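Local coordinates for L-threonine dehydrogenase (Flavobacterium frigidimaris, PDB 2YY7), which probably catalyses the NAD-dependent oxidation of L-threonine at its side-chain hydroxyl, as a member of the NAD-dependent epimerase/dehydratase family, at residues 77-82 with 141-146. Residues are numbered along the deposited sequence; the frame is centred on the assembly and turned at random.
Sequences ALLSAT and TVYGIS. With NAD (nicotinamide-adenine-dinucleotide), chain E.
The ring of Tyr143 lies with one face against the backbone that joins Leu79 to Ser80. Ser80 N stands over the centre of the ring, 3.3 Å above its plane, while the carbonyl carbon of Leu79 lies above the same face, offset toward the rim. Leu78 O approaches obliquely, 3.1 Å from Tyr143 CD1, and Ser80 CB packs against CD2. At the edge, in the plane of the ring, is O2D of the nicotinamide ribose, and Tyr143 OH makes a hydrogen bond of 2.6 Å with this ribose hydroxyl. The ring reaches the cofactor because CG is anti to the backbone N (chi1 177°), which carries it from the start of helix 142-161 across residues 78-80. Tyr143 and Lys147, one helical turn further on, form the YxxxK motif of the short-chain dehydrogenases, and Lys147 NZ is also hydrogen-bonded to NAD; by analogy with that family, the tyrosine is probably the catalytic acid-base. A glycerol, probably from the crystallisation liquor, is hydrogen-bonded to the same phenol oxygen. A phenylalanine in place of Tyr143 would probably keep the packing on the backbone but leave the ribose hydroxyl without its phenolic mate. The Leu79 side chain lies alongside the cofactor, its CD1 3.5 Å from the bridging pyrophosphate oxygen O3 of NAD. A water donates to Ser80 O and accepts from Tyr143 N, linking the two backbones where no direct hydrogen bond does. Ser80 OG is hydrogen-bonded to Thr184 OG1. The first turn carrying the tyrosine is capped by Thr141, whose OG1 receives Gly144 N in a nearly straight bond (2.9 Å, 163°), and Ser146 OG donates in plane to a lone pair of Tyr143 O.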
# COMPACT_ATOMS: atom_id res chain seq x y z
N ALA A 77 -6.35 15.65 4.70
CA ALA A 77 -6.69 14.37 4.07
C ALA A 77 -8.17 14.14 4.30
O ALA A 77 -8.78 14.79 5.15
CB ALA A 77 -5.90 13.24 4.71
N LEU A 78 -8.76 13.22 3.53
CA LEU A 78 -10.16 12.86 3.71
C LEU A 78 -10.15 11.63 4.62
O LEU A 78 -9.29 10.75 4.47
CB LEU A 78 -10.83 12.52 2.37
CG LEU A 78 -11.00 13.66 1.36
CD1 LEU A 78 -11.94 13.21 0.25
CD2 LEU A 78 -11.59 14.88 2.05
N LEU A 79 -11.08 11.56 5.56
CA LEU A 79 -11.15 10.44 6.50
C LEU A 79 -11.84 9.18 5.98
O LEU A 79 -12.42 9.18 4.89
CB LEU A 79 -11.82 10.91 7.80
CG LEU A 79 -10.89 11.59 8.80
CD1 LEU A 79 -10.19 12.77 8.15
CD2 LEU A 79 -11.71 12.04 10.00
N SER A 80 -11.76 8.10 6.77
CA SER A 80 -12.32 6.80 6.41
C SER A 80 -13.71 6.79 5.78
O SER A 80 -13.88 6.29 4.67
CB SER A 80 -12.32 5.87 7.63
OG SER A 80 -13.10 6.39 8.69
N ALA A 81 -14.71 7.31 6.49
CA ALA A 81 -16.07 7.30 5.95
C ALA A 81 -16.25 8.24 4.75
O ALA A 81 -16.83 7.86 3.74
CB ALA A 81 -17.06 7.66 7.05
N THR A 82 -15.73 9.46 4.87
CA THR A 82 -15.84 10.43 3.79
C THR A 82 -15.16 9.97 2.50
O THR A 82 -15.67 10.17 1.40
CB THR A 82 -15.22 11.79 4.20
OG1 THR A 82 -15.90 12.29 5.36
CG2 THR A 82 -15.35 12.79 3.08
N THR A 141 -10.70 -0.24 2.89
CA THR A 141 -11.23 1.08 2.54
C THR A 141 -10.20 1.89 1.76
O THR A 141 -9.00 1.65 1.89
CB THR A 141 -11.61 1.90 3.79
OG1 THR A 141 -10.43 2.22 4.54
CG2 THR A 141 -12.57 1.11 4.66
N VAL A 142 -10.67 2.85 0.97
CA VAL A 142 -9.78 3.72 0.20
C VAL A 142 -8.84 4.42 1.18
O VAL A 142 -7.63 4.52 0.94
CB VAL A 142 -10.58 4.83 -0.56
CG1 VAL A 142 -9.62 5.82 -1.22
CG2 VAL A 142 -11.49 4.20 -1.60
N TYR A 143 -9.41 4.90 2.28
CA TYR A 143 -8.65 5.60 3.31
C TYR A 143 -7.50 4.74 3.84
O TYR A 143 -6.34 5.16 3.82
CB TYR A 143 -9.59 5.97 4.45
CG TYR A 143 -8.96 6.66 5.64
CD1 TYR A 143 -8.45 7.95 5.55
CD2 TYR A 143 -8.97 6.04 6.89
CE1 TYR A 143 -7.96 8.63 6.69
CE2 TYR A 143 -8.50 6.70 8.03
CZ TYR A 143 -8.00 7.99 7.93
OH TYR A 143 -7.58 8.63 9.08
N GLY A 144 -7.83 3.53 4.30
CA GLY A 144 -6.81 2.64 4.83
C GLY A 144 -5.70 2.35 3.83
O GLY A 144 -4.53 2.26 4.19
N ILE A 145 -6.08 2.19 2.56
CA ILE A 145 -5.10 1.92 1.51
C ILE A 145 -4.14 3.10 1.38
O ILE A 145 -2.92 2.91 1.22
CB ILE A 145 -5.79 1.66 0.15
CG1 ILE A 145 -6.73 0.44 0.28
CG2 ILE A 145 -4.75 1.42 -0.94
CD1 ILE A 145 -7.55 0.16 -0.96
N SER A 146 -4.68 4.31 1.45
CA SER A 146 -3.86 5.51 1.33
C SER A 146 -2.92 5.64 2.52
O SER A 146 -1.77 6.08 2.37
CB SER A 146 -4.74 6.77 1.22
OG SER A 146 -5.29 7.16 2.48
PA NAD E . -10.52 16.90 9.58
O1A NAD E . -11.29 17.33 10.79
O2A NAD E . -11.34 16.39 8.45
O5B NAD E . -9.50 18.03 9.14
C5B NAD E . -8.94 18.05 7.86
C4B NAD E . -8.57 19.46 7.49
O4B NAD E . -7.83 19.42 6.27
C3B NAD E . -9.82 20.35 7.28
O3B NAD E . -9.75 21.56 8.06
C2B NAD E . -9.82 20.57 5.76
O2B NAD E . -10.38 21.83 5.40
C1B NAD E . -8.33 20.45 5.43
N9A NAD E . -8.08 20.19 4.00
C8A NAD E . -8.79 19.30 3.19
N7A NAD E . -8.28 19.37 1.95
C5A NAD E . -7.26 20.26 1.99
C6A NAD E . -6.42 20.73 0.99
N6A NAD E . -6.59 20.36 -0.26
N1A NAD E . -5.48 21.68 1.30
C2A NAD E . -5.35 22.16 2.59
N3A NAD E . -6.19 21.73 3.59
C4A NAD E . -7.14 20.79 3.27
O3 NAD E . -9.56 15.68 9.97
PN NAD E . -8.80 15.38 11.38
O1N NAD E . -8.19 16.61 11.97
O2N NAD E . -9.70 14.48 12.14
O5D NAD E . -7.58 14.44 10.86
C5D NAD E . -6.30 15.00 10.54
C4D NAD E . -5.33 13.85 10.17
O4D NAD E . -5.33 12.87 11.20
C3D NAD E . -5.73 13.09 8.91
O3D NAD E . -4.55 12.65 8.24
C2D NAD E . -6.43 11.86 9.44
O2D NAD E . -6.42 10.87 8.44
C1D NAD E . -5.62 11.55 10.70
N1N NAD E . -6.42 10.72 11.63
C2N NAD E . -7.51 11.28 12.27
C3N NAD E . -8.26 10.50 13.14
C7N NAD E . -9.38 11.11 13.95
O7N NAD E . -10.10 10.22 14.72
N7N NAD E . -9.69 12.41 13.88
C4N NAD E . -7.93 9.15 13.35
C5N NAD E . -6.81 8.61 12.72
C6N NAD E . -6.07 9.39 11.84
O HOH W 1 -12.43 5.06 2.85